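Lactate racemase (Thermoanaerobacterium thermosaccharolyticum, PDB 2YJG) catalyses the interconversion of the D- and L-isomers of lactate, using a nickel pincer cofactor that is absent from this apoprotein. Local coordinates at residues P173-G178 with Q357-I362; Q295-M300 with Q361-I366; V372-D377 with M387-A392. One frame throughout, in Å; residues are numbered along the deposited sequence.

Contact 1 of 3, residues P173-G178 with Q357-I362; sequences PHFFAG and QWEAQI
F175 and F176 reach from the loop after strand 173-174 onto three side chains of helix 357-369. I362 is the shared partner. From its CB, CG2 turns to the F175 ring and comes within 4.2 Å of CE2. CG1 leads on, anti to the carbonyl carbon (chi1 -61°), and the chain stays extended to CD1. This methyl sits 3.6 Å from F176 CD2 and 3.9 Å from F175 CE2, so one tip serves both rings. F176 CD2 in turn lies over one face of the F175 ring, toward its rim.

The contact joins the N-terminal and C-terminal family regions of lactate racemase, next to the active site. H174, a proton donor/acceptor by similarity, opens the same turn, and its NE2 stands 3.4 Å above the centre of the F176 ring. F176 CE2 and CZ also meet W358 CD1, both at 3.8 Å. The F176 ring and the five-membered ring of W358 are inclined, with planes 67° apart. H200, which probably binds the cofactor nickel, meets both of these residues. E359 bends at chi2, and this brings its carboxylate to the end of F175. OE1 lies in the ring plane, 3.3 Å from CZ, and the carboxylate is turned 70° from the ring. The acid thus faces the ring edge, whose C-H groups, slightly positive, would probably favour it there. I205 of helix 202-206 packs on F176, W358 and I362.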
ATOM      1  N   PRO A 173      -4.327   1.082 -30.552  1.00 10.67           N
ATOM      2  CA  PRO A 173      -4.982   2.117 -31.319  1.00 11.71           C
ATOM      3  C   PRO A 173      -5.908   2.904 -30.432  1.00 12.04           C
ATOM      4  O   PRO A 173      -6.379   2.377 -29.438  1.00 12.33           O
ATOM      5  CB  PRO A 173      -5.811   1.312 -32.323  1.00 11.84           C
ATOM      6  CG  PRO A 173      -5.043   0.016 -32.475  1.00 12.91           C
ATOM      7  CD  PRO A 173      -4.565  -0.251 -31.123  1.00 12.44           C
ATOM      8  N   HIS A 174      -6.197   4.130 -30.805  1.00 11.20           N
ATOM      9  CA  HIS A 174      -7.180   4.953 -30.069  1.00 10.81           C
ATOM     10  C   HIS A 174      -8.003   5.738 -31.062  1.00 11.10           C
ATOM     11  O   HIS A 174      -7.449   6.415 -31.988  1.00  9.82           O
ATOM     12  CB  HIS A 174      -6.464   5.847 -29.052  1.00 11.38           C
ATOM     13  CG  HIS A 174      -7.391   6.744 -28.312  1.00 13.24           C
ATOM     14  ND1 HIS A 174      -7.751   6.562 -26.989  1.00 20.25           N
ATOM     15  CD2 HIS A 174      -8.061   7.837 -28.740  1.00  4.85           C
ATOM     16  CE1 HIS A 174      -8.608   7.523 -26.645  1.00 11.80           C
ATOM     17  NE2 HIS A 174      -8.806   8.297 -27.694  1.00 17.43           N
ATOM     18  N   PHE A 175      -9.313   5.692 -30.888  1.00 10.51           N
ATOM     19  CA  PHE A 175     -10.233   6.141 -31.912  1.00 10.06           C
ATOM     20  C   PHE A 175     -10.272   7.657 -32.208  1.00 11.66           C
ATOM     21  O   PHE A 175     -10.885   8.066 -33.216  1.00 12.78           O
ATOM     22  CB  PHE A 175     -11.625   5.601 -31.681  1.00 10.85           C
ATOM     23  CG  PHE A 175     -12.402   6.204 -30.503  1.00  9.12           C
ATOM     24  CD1 PHE A 175     -11.780   6.515 -29.294  1.00 14.53           C
ATOM     25  CD2 PHE A 175     -13.769   6.378 -30.605  1.00 13.63           C
ATOM     26  CE1 PHE A 175     -12.504   7.025 -28.278  1.00 15.69           C
ATOM     27  CE2 PHE A 175     -14.514   6.879 -29.544  1.00 15.26           C
ATOM     28  CZ  PHE A 175     -13.834   7.164 -28.354  1.00 14.68           C
ATOM     29  N   PHE A 176      -9.678   8.483 -31.352  1.00 12.20           N
ATOM     30  CA  PHE A 176      -9.449   9.895 -31.770  1.00 12.40           C
ATOM     31  C   PHE A 176      -8.062  10.467 -31.526  1.00 11.91           C
ATOM     32  O   PHE A 176      -7.736  11.433 -32.157  1.00 12.11           O
ATOM     33  CB  PHE A 176     -10.538  10.856 -31.226  1.00 12.19           C
ATOM     34  CG  PHE A 176     -10.688  10.869 -29.749  1.00 12.93           C
ATOM     35  CD1 PHE A 176      -9.884  11.689 -28.974  1.00 15.16           C
ATOM     36  CD2 PHE A 176     -11.710  10.142 -29.126  1.00 14.03           C
ATOM     37  CE1 PHE A 176     -10.031  11.758 -27.590  1.00 18.55           C
ATOM     38  CE2 PHE A 176     -11.885  10.202 -27.741  1.00 16.81           C
ATOM     39  CZ  PHE A 176     -11.052  10.994 -26.961  1.00 17.71           C
ATOM     40  N   ALA A 177      -7.275   9.923 -30.604  1.00  9.95           N
ATOM     41  CA  ALA A 177      -5.881  10.307 -30.440  1.00 10.79           C
ATOM     42  C   ALA A 177      -4.913   9.491 -31.302  1.00 12.10           C
ATOM     43  O   ALA A 177      -3.716   9.696 -31.237  1.00 12.70           O
ATOM     44  CB  ALA A 177      -5.455  10.168 -28.957  1.00  9.99           C
ATOM     45  N   GLY A 178      -5.437   8.555 -32.091  1.00 12.50           N
ATOM     46  CA  GLY A 178      -4.621   7.765 -33.027  1.00 11.36           C
ATOM     47  C   GLY A 178      -4.086   6.532 -32.369  1.00 11.79           C
ATOM     48  O   GLY A 178      -4.412   5.393 -32.758  1.00 10.92           O
ATOM     49  N   GLN A 357     -18.848  14.696 -23.572  1.00 12.64           N
ATOM     50  CA  GLN A 357     -19.424  15.287 -24.771  1.00 12.64           C
ATOM     51  C   GLN A 357     -18.795  14.704 -26.056  1.00 10.78           C
ATOM     52  O   GLN A 357     -19.476  14.528 -27.067  1.00 11.89           O
ATOM     53  CB  GLN A 357     -19.341  16.823 -24.725  1.00 13.01           C
ATOM     54  CG  GLN A 357     -18.097  17.453 -25.157  1.00 14.60           C
ATOM     55  CD  GLN A 357     -18.273  18.978 -25.436  1.00 15.29           C
ATOM     56  OE1 GLN A 357     -18.905  19.703 -24.630  1.00 13.39           O
ATOM     57  NE2 GLN A 357     -17.675  19.457 -26.533  1.00 11.15           N
ATOM     58  N   TRP A 358     -17.503  14.423 -26.002  1.00 10.19           N
ATOM     59  CA  TRP A 358     -16.772  13.973 -27.173  1.00 11.64           C
ATOM     60  C   TRP A 358     -17.257  12.568 -27.641  1.00 11.66           C
ATOM     61  O   TRP A 358     -17.232  12.238 -28.824  1.00 10.82           O
ATOM     62  CB  TRP A 358     -15.284  14.006 -26.883  1.00 11.15           C
ATOM     63  CG  TRP A 358     -14.855  13.259 -25.664  1.00 11.37           C
ATOM     64  CD1 TRP A 358     -14.486  11.965 -25.590  1.00 12.85           C
ATOM     65  CD2 TRP A 358     -14.773  13.783 -24.339  1.00 13.03           C
ATOM     66  NE1 TRP A 358     -14.168  11.622 -24.293  1.00 13.36           N
ATOM     67  CE2 TRP A 358     -14.341  12.738 -23.506  1.00 12.72           C
ATOM     68  CE3 TRP A 358     -15.048  15.017 -23.780  1.00 12.02           C
ATOM     69  CZ2 TRP A 358     -14.159  12.903 -22.119  1.00 16.47           C
ATOM     70  CZ3 TRP A 358     -14.810  15.205 -22.449  1.00 13.29           C
ATOM     71  CH2 TRP A 358     -14.361  14.160 -21.619  1.00 16.55           C
ATOM     72  N   GLU A 359     -17.615  11.737 -26.665  1.00 12.76           N
ATOM     73  CA  GLU A 359     -18.100  10.358 -26.928  1.00 13.81           C
ATOM     74  C   GLU A 359     -19.443  10.475 -27.595  1.00 11.98           C
ATOM     75  O   GLU A 359     -19.783   9.711 -28.545  1.00 12.65           O
ATOM     76  CB  GLU A 359     -18.238   9.581 -25.605  1.00 13.72           C
ATOM     77  CG  GLU A 359     -18.053   8.069 -25.639  1.00 15.46           C
ATOM     78  CD  GLU A 359     -16.632   7.628 -25.905  1.00 16.33           C
ATOM     79  OE1 GLU A 359     -15.745   8.520 -26.010  1.00 12.20           O
ATOM     80  OE2 GLU A 359     -16.357   6.372 -25.989  1.00 15.98           O
ATOM     81  N   ALA A 360     -20.298  11.395 -27.114  1.00 11.42           N
ATOM     82  CA  ALA A 360     -21.569  11.648 -27.778  1.00 10.58           C
ATOM     83  C   ALA A 360     -21.402  12.216 -29.202  1.00 11.48           C
ATOM     84  O   ALA A 360     -22.173  11.883 -30.122  1.00  9.80           O
ATOM     85  CB  ALA A 360     -22.548  12.602 -26.935  1.00 10.52           C
ATOM     86  N   GLN A 361     -20.419  13.100 -29.370  1.00 10.63           N
ATOM     87  CA  GLN A 361     -20.189  13.729 -30.643  1.00  9.38           C
ATOM     88  C   GLN A 361     -19.823  12.646 -31.669  1.00  9.94           C
ATOM     89  O   GLN A 361     -20.348  12.591 -32.804  1.00  9.53           O
ATOM     90  CB  GLN A 361     -19.040  14.726 -30.485  1.00  9.79           C
ATOM     91  CG  GLN A 361     -18.809  15.551 -31.746  1.00 11.57           C
ATOM     92  CD  GLN A 361     -17.698  16.575 -31.611  1.00 14.05           C
ATOM     93  OE1 GLN A 361     -17.236  16.876 -30.500  1.00 12.01           O
ATOM     94  NE2 GLN A 361     -17.272  17.130 -32.751  1.00 10.88           N
ATOM     95  N   ILE A 362     -18.869  11.808 -31.297  1.00  9.78           N
ATOM     96  CA  ILE A 362     -18.507  10.690 -32.186  1.00 10.45           C
ATOM     97  C   ILE A 362     -19.619   9.762 -32.500  1.00 10.47           C
ATOM     98  O   ILE A 362     -19.777   9.403 -33.690  1.00 11.97           O
ATOM     99  CB  ILE A 362     -17.282   9.934 -31.640  1.00 10.25           C
ATOM    100  CG1 ILE A 362     -16.158  10.933 -31.611  1.00  8.55           C
ATOM    101  CG2 ILE A 362     -16.942   8.535 -32.531  1.00 11.42           C
ATOM    102  CD1 ILE A 362     -14.912  10.536 -30.782  1.00  9.72           C
TER

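Contact 2 of 3, residues Q295-M300 with Q361-I366; sequences QSVKGM and QILARI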
ATOM      1  N   GLN A 295     -18.203   2.989 -23.993  1.00 12.84           N
ATOM      2  CA  GLN A 295     -17.016   2.324 -24.546  1.00 11.22           C
ATOM      3  C   GLN A 295     -17.282   1.767 -25.931  1.00 11.57           C
ATOM      4  O   GLN A 295     -16.411   1.733 -26.771  1.00 11.57           O
ATOM      5  CB  GLN A 295     -16.528   1.187 -23.629  1.00 13.18           C
ATOM      6  CG  GLN A 295     -15.834   1.645 -22.373  1.00 13.06           C
ATOM      7  CD  GLN A 295     -14.702   2.539 -22.623  1.00 17.21           C
ATOM      8  OE1 GLN A 295     -13.878   2.307 -23.515  1.00 16.67           O
ATOM      9  NE2 GLN A 295     -14.614   3.609 -21.807  1.00 19.52           N
ATOM     10  N   SER A 296     -18.499   1.316 -26.157  1.00 11.64           N
ATOM     11  CA  SER A 296     -18.860   0.639 -27.435  1.00 12.34           C
ATOM     12  C   SER A 296     -18.863   1.535 -28.675  1.00 12.71           C
ATOM     13  O   SER A 296     -18.753   1.028 -29.806  1.00 11.31           O
ATOM     14  CB  SER A 296     -20.221  -0.023 -27.308  1.00 12.27           C
ATOM     15  OG  SER A 296     -21.293   0.925 -27.471  1.00 18.10           O
ATOM     16  N   VAL A 297     -18.928   2.850 -28.471  1.00 11.79           N
ATOM     17  CA  VAL A 297     -18.683   3.790 -29.570  1.00 10.25           C
ATOM     18  C   VAL A 297     -17.322   3.519 -30.235  1.00 10.79           C
ATOM     19  O   VAL A 297     -17.193   3.753 -31.420  1.00 13.08           O
ATOM     20  CB  VAL A 297     -18.791   5.231 -29.087  1.00 12.05           C
ATOM     21  CG1 VAL A 297     -18.629   6.296 -30.288  1.00 11.62           C
ATOM     22  CG2 VAL A 297     -20.138   5.449 -28.347  1.00  7.70           C
ATOM     23  N   LYS A 298     -16.321   3.042 -29.508  1.00 11.43           N
ATOM     24  CA  LYS A 298     -14.997   2.705 -30.104  1.00 12.16           C
ATOM     25  C   LYS A 298     -15.063   1.653 -31.234  1.00 12.41           C
ATOM     26  O   LYS A 298     -14.631   1.922 -32.400  1.00 13.52           O
ATOM     27  CB  LYS A 298     -14.014   2.308 -29.047  1.00 12.72           C
ATOM     28  CG  LYS A 298     -13.756   3.449 -27.990  1.00 16.50           C
ATOM     29  CD  LYS A 298     -12.960   2.965 -26.842  1.00 17.33           C
ATOM     30  CE  LYS A 298     -12.600   4.088 -25.865  1.00 17.06           C
ATOM     31  NZ  LYS A 298     -11.685   3.595 -24.741  1.00 16.01           N
ATOM     32  N   GLY A 299     -15.687   0.526 -30.926  1.00 11.23           N
ATOM     33  CA  GLY A 299     -15.951  -0.554 -31.922  1.00 10.97           C
ATOM     34  C   GLY A 299     -16.842  -0.062 -33.052  1.00 12.15           C
ATOM     35  O   GLY A 299     -16.709  -0.445 -34.212  1.00 11.42           O
ATOM     36  N   MET A 300     -17.812   0.797 -32.731  1.00 11.27           N
ATOM     37  CA  MET A 300     -18.656   1.324 -33.777  1.00 11.38           C
ATOM     38  C   MET A 300     -17.910   2.130 -34.839  1.00 10.79           C
ATOM     39  O   MET A 300     -18.321   2.133 -36.033  1.00  9.20           O
ATOM     40  CB  MET A 300     -19.754   2.239 -33.214  1.00 10.07           C
ATOM     41  CG  MET A 300     -20.724   1.581 -32.229  1.00 12.02           C
ATOM     42  SD  MET A 300     -21.966   2.759 -31.686  1.00 11.98           S
ATOM     43  CE  MET A 300     -22.714   1.797 -30.394  1.00 10.30           C
ATOM     44  N   GLN A 361     -20.419  13.100 -29.370  1.00 10.63           N
ATOM     45  CA  GLN A 361     -20.189  13.729 -30.643  1.00  9.38           C
ATOM     46  C   GLN A 361     -19.823  12.646 -31.669  1.00  9.94           C
ATOM     47  O   GLN A 361     -20.348  12.591 -32.804  1.00  9.53           O
ATOM     48  CB  GLN A 361     -19.040  14.726 -30.485  1.00  9.79           C
ATOM     49  CG  GLN A 361     -18.809  15.551 -31.746  1.00 11.57           C
ATOM     50  CD  GLN A 361     -17.698  16.575 -31.611  1.00 14.05           C
ATOM     51  OE1 GLN A 361     -17.236  16.876 -30.500  1.00 12.01           O
ATOM     52  NE2 GLN A 361     -17.272  17.130 -32.751  1.00 10.88           N
ATOM     53  N   ILE A 362     -18.869  11.808 -31.297  1.00  9.78           N
ATOM     54  CA  ILE A 362     -18.507  10.690 -32.186  1.00 10.45           C
ATOM     55  C   ILE A 362     -19.619   9.762 -32.500  1.00 10.47           C
ATOM     56  O   ILE A 362     -19.777   9.403 -33.690  1.00 11.97           O
ATOM     57  CB  ILE A 362     -17.282   9.934 -31.640  1.00 10.25           C
ATOM     58  CG1 ILE A 362     -16.158  10.933 -31.611  1.00  8.55           C
ATOM     59  CG2 ILE A 362     -16.942   8.535 -32.531  1.00 11.42           C
ATOM     60  CD1 ILE A 362     -14.912  10.536 -30.782  1.00  9.72           C
ATOM     61  N   LEU A 363     -20.430   9.353 -31.506  1.00 11.01           N
ATOM     62  CA  LEU A 363     -21.585   8.493 -31.815  1.00 12.07           C
ATOM     63  C   LEU A 363     -22.577   9.202 -32.727  1.00 12.37           C
ATOM     64  O   LEU A 363     -23.064   8.608 -33.701  1.00 11.49           O
ATOM     65  CB  LEU A 363     -22.256   8.020 -30.528  1.00 11.20           C
ATOM     66  CG  LEU A 363     -23.506   7.160 -30.617  1.00 11.19           C
ATOM     67  CD1 LEU A 363     -23.113   5.829 -31.371  1.00 12.20           C
ATOM     68  CD2 LEU A 363     -24.110   6.872 -29.215  1.00 10.77           C
ATOM     69  N   ALA A 364     -22.846  10.510 -32.483  1.00 11.97           N
ATOM     70  CA  ALA A 364     -23.682  11.262 -33.397  1.00 11.07           C
ATOM     71  C   ALA A 364     -23.121  11.281 -34.839  1.00 10.76           C
ATOM     72  O   ALA A 364     -23.855  11.118 -35.773  1.00 12.55           O
ATOM     73  CB  ALA A 364     -24.024  12.744 -32.857  1.00 11.52           C
ATOM     74  N   ARG A 365     -21.826  11.462 -35.008  1.00 11.31           N
ATOM     75  CA  ARG A 365     -21.192  11.425 -36.348  1.00 12.28           C
ATOM     76  C   ARG A 365     -21.584  10.095 -37.031  1.00 12.81           C
ATOM     77  O   ARG A 365     -22.035  10.075 -38.184  1.00 12.24           O
ATOM     78  CB  ARG A 365     -19.672  11.561 -36.240  1.00 12.18           C
ATOM     79  CG  ARG A 365     -18.993  11.511 -37.540  1.00 13.77           C
ATOM     80  CD  ARG A 365     -17.529  11.524 -37.393  1.00 15.62           C
ATOM     81  NE  ARG A 365     -17.027  10.186 -37.008  1.00 14.34           N
ATOM     82  CZ  ARG A 365     -15.987   9.951 -36.229  1.00 13.07           C
ATOM     83  NH1 ARG A 365     -15.303  10.938 -35.632  1.00 13.07           N
ATOM     84  NH2 ARG A 365     -15.669   8.700 -35.956  1.00 14.64           N
ATOM     85  N   ILE A 366     -21.481   8.978 -36.291  1.00 12.52           N
ATOM     86  CA  ILE A 366     -21.839   7.665 -36.866  1.00 12.29           C
ATOM     87  C   ILE A 366     -23.281   7.572 -37.259  1.00 12.97           C
ATOM     88  O   ILE A 366     -23.575   7.257 -38.364  1.00 12.97           O
ATOM     89  CB  ILE A 366     -21.460   6.528 -35.910  1.00 13.61           C
ATOM     90  CG1 ILE A 366     -19.983   6.598 -35.713  1.00 10.12           C
ATOM     91  CG2 ILE A 366     -21.808   5.107 -36.488  1.00 13.99           C
ATOM     92  CD1 ILE A 366     -19.495   5.673 -34.589  1.00 12.45           C
TER
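Two helices of the C-terminal region, 293-305 and 357-369, pack side by side here, and the first carries Q295 and K298, which bind substrate by similarity. The short segments run 38° apart, with axes 9.9 Å from each other at closest. V297 and M300 face the second helix. V297 comes nearest to L363 in the backbone, with CA atoms 6.0 Å apart. Its CG1, anti to the backbone N (chi1 -176°), meets I362 CG2 at 3.6 Å and lies close to the backbone N of L363. The other methyl, CG2, rests on L363 CB at 4.0 Å.

One turn on, M300 runs extended beyond CG. Its SD touches L363 CD1 at 3.3 Å, a close approach, and the two side chains pass at a slant. M300 CB meets the CD1 tip of I366 at 3.7 Å.

K298 points away from this interface. Its NZ donates to Q295 OE1 at 2.8 Å, in the carbonyl plane and on a lone pair. This polar pair, set apart from the packing, is consistent with the substrate-binding role inferred for both residues. The facing side chains are aliphatic groups and one thioether, all buried. Between the two segments the helices are thus held by apolar contact, and a salt bridge from R365 NH2 to E304, farther along helix 293-305, adds a charged link beyond it.

Contact 3 of 3, residues V372-D377 with M387-A392; sequences VIMVTD and MFMTPA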
ATOM      1  N   VAL A 372     -27.228   1.944 -36.434  1.00 15.12           N
ATOM      2  CA  VAL A 372     -26.505   1.052 -35.562  1.00 14.97           C
ATOM      3  C   VAL A 372     -27.511   0.173 -34.854  1.00 14.41           C
ATOM      4  O   VAL A 372     -28.606   0.650 -34.385  1.00 16.41           O
ATOM      5  CB  VAL A 372     -25.622   1.814 -34.582  1.00 14.82           C
ATOM      6  CG1 VAL A 372     -24.941   0.856 -33.569  1.00 12.12           C
ATOM      7  CG2 VAL A 372     -24.577   2.638 -35.357  1.00 15.25           C
ATOM      8  N   ILE A 373     -27.196  -1.112 -34.866  1.00 13.23           N
ATOM      9  CA  ILE A 373     -27.969  -2.119 -34.148  1.00 12.73           C
ATOM     10  C   ILE A 373     -27.096  -2.665 -33.056  1.00 12.63           C
ATOM     11  O   ILE A 373     -25.968  -3.105 -33.315  1.00 13.01           O
ATOM     12  CB  ILE A 373     -28.458  -3.307 -35.061  1.00 12.69           C
ATOM     13  CG1 ILE A 373     -29.441  -2.796 -36.090  1.00 16.72           C
ATOM     14  CG2 ILE A 373     -29.110  -4.440 -34.206  1.00 13.63           C
ATOM     15  CD1 ILE A 373     -29.563  -3.623 -37.294  1.00 17.53           C
ATOM     16  N   MET A 374     -27.573  -2.627 -31.818  1.00 11.88           N
ATOM     17  CA  MET A 374     -26.766  -3.173 -30.743  1.00 11.84           C
ATOM     18  C   MET A 374     -27.360  -4.514 -30.217  1.00 12.72           C
ATOM     19  O   MET A 374     -28.509  -4.592 -29.807  1.00 13.38           O
ATOM     20  CB  MET A 374     -26.591  -2.185 -29.586  1.00 13.18           C
ATOM     21  CG  MET A 374     -25.870  -0.891 -29.897  1.00 13.24           C
ATOM     22  SD  MET A 374     -25.472   0.042 -28.403  1.00 13.14           S
ATOM     23  CE  MET A 374     -24.103  -0.837 -27.825  1.00  8.18           C
ATOM     24  N   VAL A 375     -26.549  -5.552 -30.246  1.00 12.53           N
ATOM     25  CA  VAL A 375     -26.783  -6.799 -29.512  1.00 13.13           C
ATOM     26  C   VAL A 375     -26.168  -6.612 -28.149  1.00 13.49           C
ATOM     27  O   VAL A 375     -24.956  -6.512 -27.997  1.00 11.99           O
ATOM     28  CB  VAL A 375     -26.151  -8.055 -30.274  1.00 13.91           C
ATOM     29  CG1 VAL A 375     -26.224  -9.375 -29.462  1.00 14.86           C
ATOM     30  CG2 VAL A 375     -26.809  -8.221 -31.694  1.00 14.65           C
ATOM     31  N   THR A 376     -27.039  -6.621 -27.128  1.00 13.87           N
ATOM     32  CA  THR A 376     -26.699  -6.184 -25.816  1.00 15.17           C
ATOM     33  C   THR A 376     -27.678  -6.786 -24.813  1.00 15.58           C
ATOM     34  O   THR A 376     -28.700  -7.261 -25.201  1.00 15.30           O
ATOM     35  CB  THR A 376     -26.722  -4.645 -25.774  1.00 15.48           C
ATOM     36  OG1 THR A 376     -26.062  -4.232 -24.606  1.00 13.91           O
ATOM     37  CG2 THR A 376     -28.129  -4.079 -25.809  1.00 18.30           C
ATOM     38  N   ASP A 377     -27.290  -6.771 -23.549  1.00 17.06           N
ATOM     39  CA  ASP A 377     -28.095  -7.211 -22.413  1.00 19.05           C
ATOM     40  C   ASP A 377     -29.419  -6.523 -22.449  1.00 19.78           C
ATOM     41  O   ASP A 377     -29.457  -5.327 -22.730  1.00 19.10           O
ATOM     42  CB  ASP A 377     -27.332  -6.842 -21.137  1.00 19.80           C
ATOM     43  CG  ASP A 377     -27.877  -7.490 -19.901  1.00 26.24           C
ATOM     44  OD1 ASP A 377     -29.020  -7.119 -19.462  1.00 29.85           O
ATOM     45  OD2 ASP A 377     -27.116  -8.329 -19.336  1.00 28.63           O
ATOM     46  N   MET A 387     -31.128   6.274 -27.583  1.00 15.82           N
ATOM     47  CA  MET A 387     -29.943   6.783 -28.265  1.00 16.61           C
ATOM     48  C   MET A 387     -29.989   6.577 -29.787  1.00 16.76           C
ATOM     49  O   MET A 387     -28.971   6.527 -30.458  1.00 16.47           O
ATOM     50  CB  MET A 387     -28.672   6.199 -27.630  1.00 17.27           C
ATOM     51  CG  MET A 387     -28.559   6.586 -26.168  1.00 16.82           C
ATOM     52  SD  MET A 387     -27.104   5.977 -25.301  1.00 19.36           S
ATOM     53  CE  MET A 387     -25.912   7.183 -25.849  1.00 19.19           C
ATOM     54  N   PHE A 388     -31.201   6.568 -30.321  1.00 14.89           N
ATOM     55  CA  PHE A 388     -31.452   6.458 -31.735  1.00 15.80           C
ATOM     56  C   PHE A 388     -30.771   5.253 -32.372  1.00 15.53           C
ATOM     57  O   PHE A 388     -30.366   5.322 -33.517  1.00 17.22           O
ATOM     58  CB  PHE A 388     -31.039   7.733 -32.443  1.00 17.36           C
ATOM     59  CG  PHE A 388     -31.591   8.987 -31.786  1.00 17.70           C
ATOM     60  CD1 PHE A 388     -32.938   9.202 -31.726  1.00 25.94           C
ATOM     61  CD2 PHE A 388     -30.748   9.913 -31.227  1.00 22.22           C
ATOM     62  CE1 PHE A 388     -33.445  10.334 -31.139  1.00 25.18           C
ATOM     63  CE2 PHE A 388     -31.242  11.039 -30.645  1.00 24.11           C
ATOM     64  CZ  PHE A 388     -32.603  11.240 -30.590  1.00 23.23           C
ATOM     65  N   MET A 389     -30.630   4.166 -31.611  1.00 15.66           N
ATOM     66  CA  MET A 389     -30.147   2.916 -32.130  1.00 15.50           C
ATOM     67  C   MET A 389     -31.270   1.858 -31.994  1.00 16.67           C
ATOM     68  O   MET A 389     -32.388   2.185 -31.532  1.00 16.14           O
ATOM     69  CB  MET A 389     -28.886   2.533 -31.412  1.00 14.88           C
ATOM     70  CG  MET A 389     -27.803   3.491 -31.728  1.00 14.82           C
ATOM     71  SD  MET A 389     -26.302   3.026 -30.975  1.00 13.47           S
ATOM     72  CE  MET A 389     -26.573   3.507 -29.242  1.00 14.05           C
ATOM     73  N   THR A 390     -31.014   0.633 -32.462  1.00 16.51           N
ATOM     74  CA  THR A 390     -32.011  -0.429 -32.402  1.00 16.13           C
ATOM     75  C   THR A 390     -31.387  -1.594 -31.679  1.00 16.95           C
ATOM     76  O   THR A 390     -30.293  -2.114 -32.087  1.00 14.49           O
ATOM     77  CB  THR A 390     -32.444  -0.895 -33.789  1.00 16.88           C
ATOM     78  OG1 THR A 390     -32.915   0.199 -34.540  1.00 15.56           O
ATOM     79  CG2 THR A 390     -33.513  -1.977 -33.700  1.00 17.12           C
ATOM     80  N   PRO A 391     -32.033  -2.013 -30.588  1.00 17.94           N
ATOM     81  CA  PRO A 391     -31.549  -3.173 -29.862  1.00 18.03           C
ATOM     82  C   PRO A 391     -31.920  -4.478 -30.591  1.00 19.10           C
ATOM     83  O   PRO A 391     -32.922  -4.523 -31.316  1.00 19.10           O
ATOM     84  CB  PRO A 391     -32.295  -3.080 -28.544  1.00 17.94           C
ATOM     85  CG  PRO A 391     -33.574  -2.365 -28.890  1.00 17.93           C
ATOM     86  CD  PRO A 391     -33.329  -1.533 -30.082  1.00 18.38           C
ATOM     87  N   ALA A 392     -31.106  -5.500 -30.401  1.00 18.92           N
ATOM     88  CA  ALA A 392     -31.419  -6.854 -30.915  1.00 20.25           C
ATOM     89  C   ALA A 392     -31.005  -7.890 -29.904  1.00 20.66           C
ATOM     90  O   ALA A 392     -30.014  -7.690 -29.178  1.00 20.10           O
ATOM     91  CB  ALA A 392     -30.735  -7.103 -32.254  1.00 19.95           C
TER
HETATM   92  O   HOH W   1     -29.496   3.861 -35.738  1.00 13.10           O
HETATM   93  O   HOH W   2     -30.873   1.595 -36.161  1.00 37.57           O
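V372 and M389 run alongside each other in the same direction and form the close-packed end of this contact. M389 SD is 3.6 Å from V372 CG1. Its CG is anti to the carbonyl carbon (chi1 -66°), and a bend at chi3 carries CE across to M374 SD at 3.7 Å. The two methionines cross at a slant. M300 of helix 293-305 and V384 of helix 381-386 pack on both of them. An alanine in place of M389 would probably leave V372 CG1 and M374 SD without their thioether partner and open a gap under helix 293-305.

The backbones belong to a beta-alpha-beta unit, strand 371-375, helix 381-386 and strand 390-392, at one edge of the six-stranded parallel sheet. Three N-H...O bonds join the parallel strands, alternating in direction. T390 N donates to V372 O at 3.1 Å, M374 N to T390 O, and A392 N to M374 O. Helix 381-386 closes with a Schellman motif, in which F388 takes the C-prime place with positive phi, and the chain turns toward the edge strand.

I373 and T390 stand on the other face from M374 and P391. I373 CG2 meets A392 CB at 3.7 Å, and V375 CG2 touches the same methyl more loosely at 4.1 Å. T390 is partly exposed, and water enters on its side. One water gives a proton to V372 O and is also hydrogen-bonded to T390 OG1 at 3.0 Å. V372 O therefore has two donors, this water and T390 N. A second water accepts from V372 N and donates to F388 O at 2.8 Å, bridging strand 371-375 near its start to the loop residue F388.

In the fold
All three contacts are largely buried, but they lie at different depths. Contact 1 is nearest the centre of the chain, at the junction of the two family regions. Contact 2 is next to it and contact 3 is farther out, at the sheet edge. Contacts 1 and 2 share Q361 and I362 on helix 357-369, and F175 CZ touches K298 CG at 3.7 Å. Contacts 2 and 3 meet through methionines, with M300 CE near both M374 SD and M389 SD. Contact 1 is aromatic and includes a carboxylate, whereas contact 2 is aliphatic. Contact 3 alone has hydrogen bonds between its segments, together with bridging water.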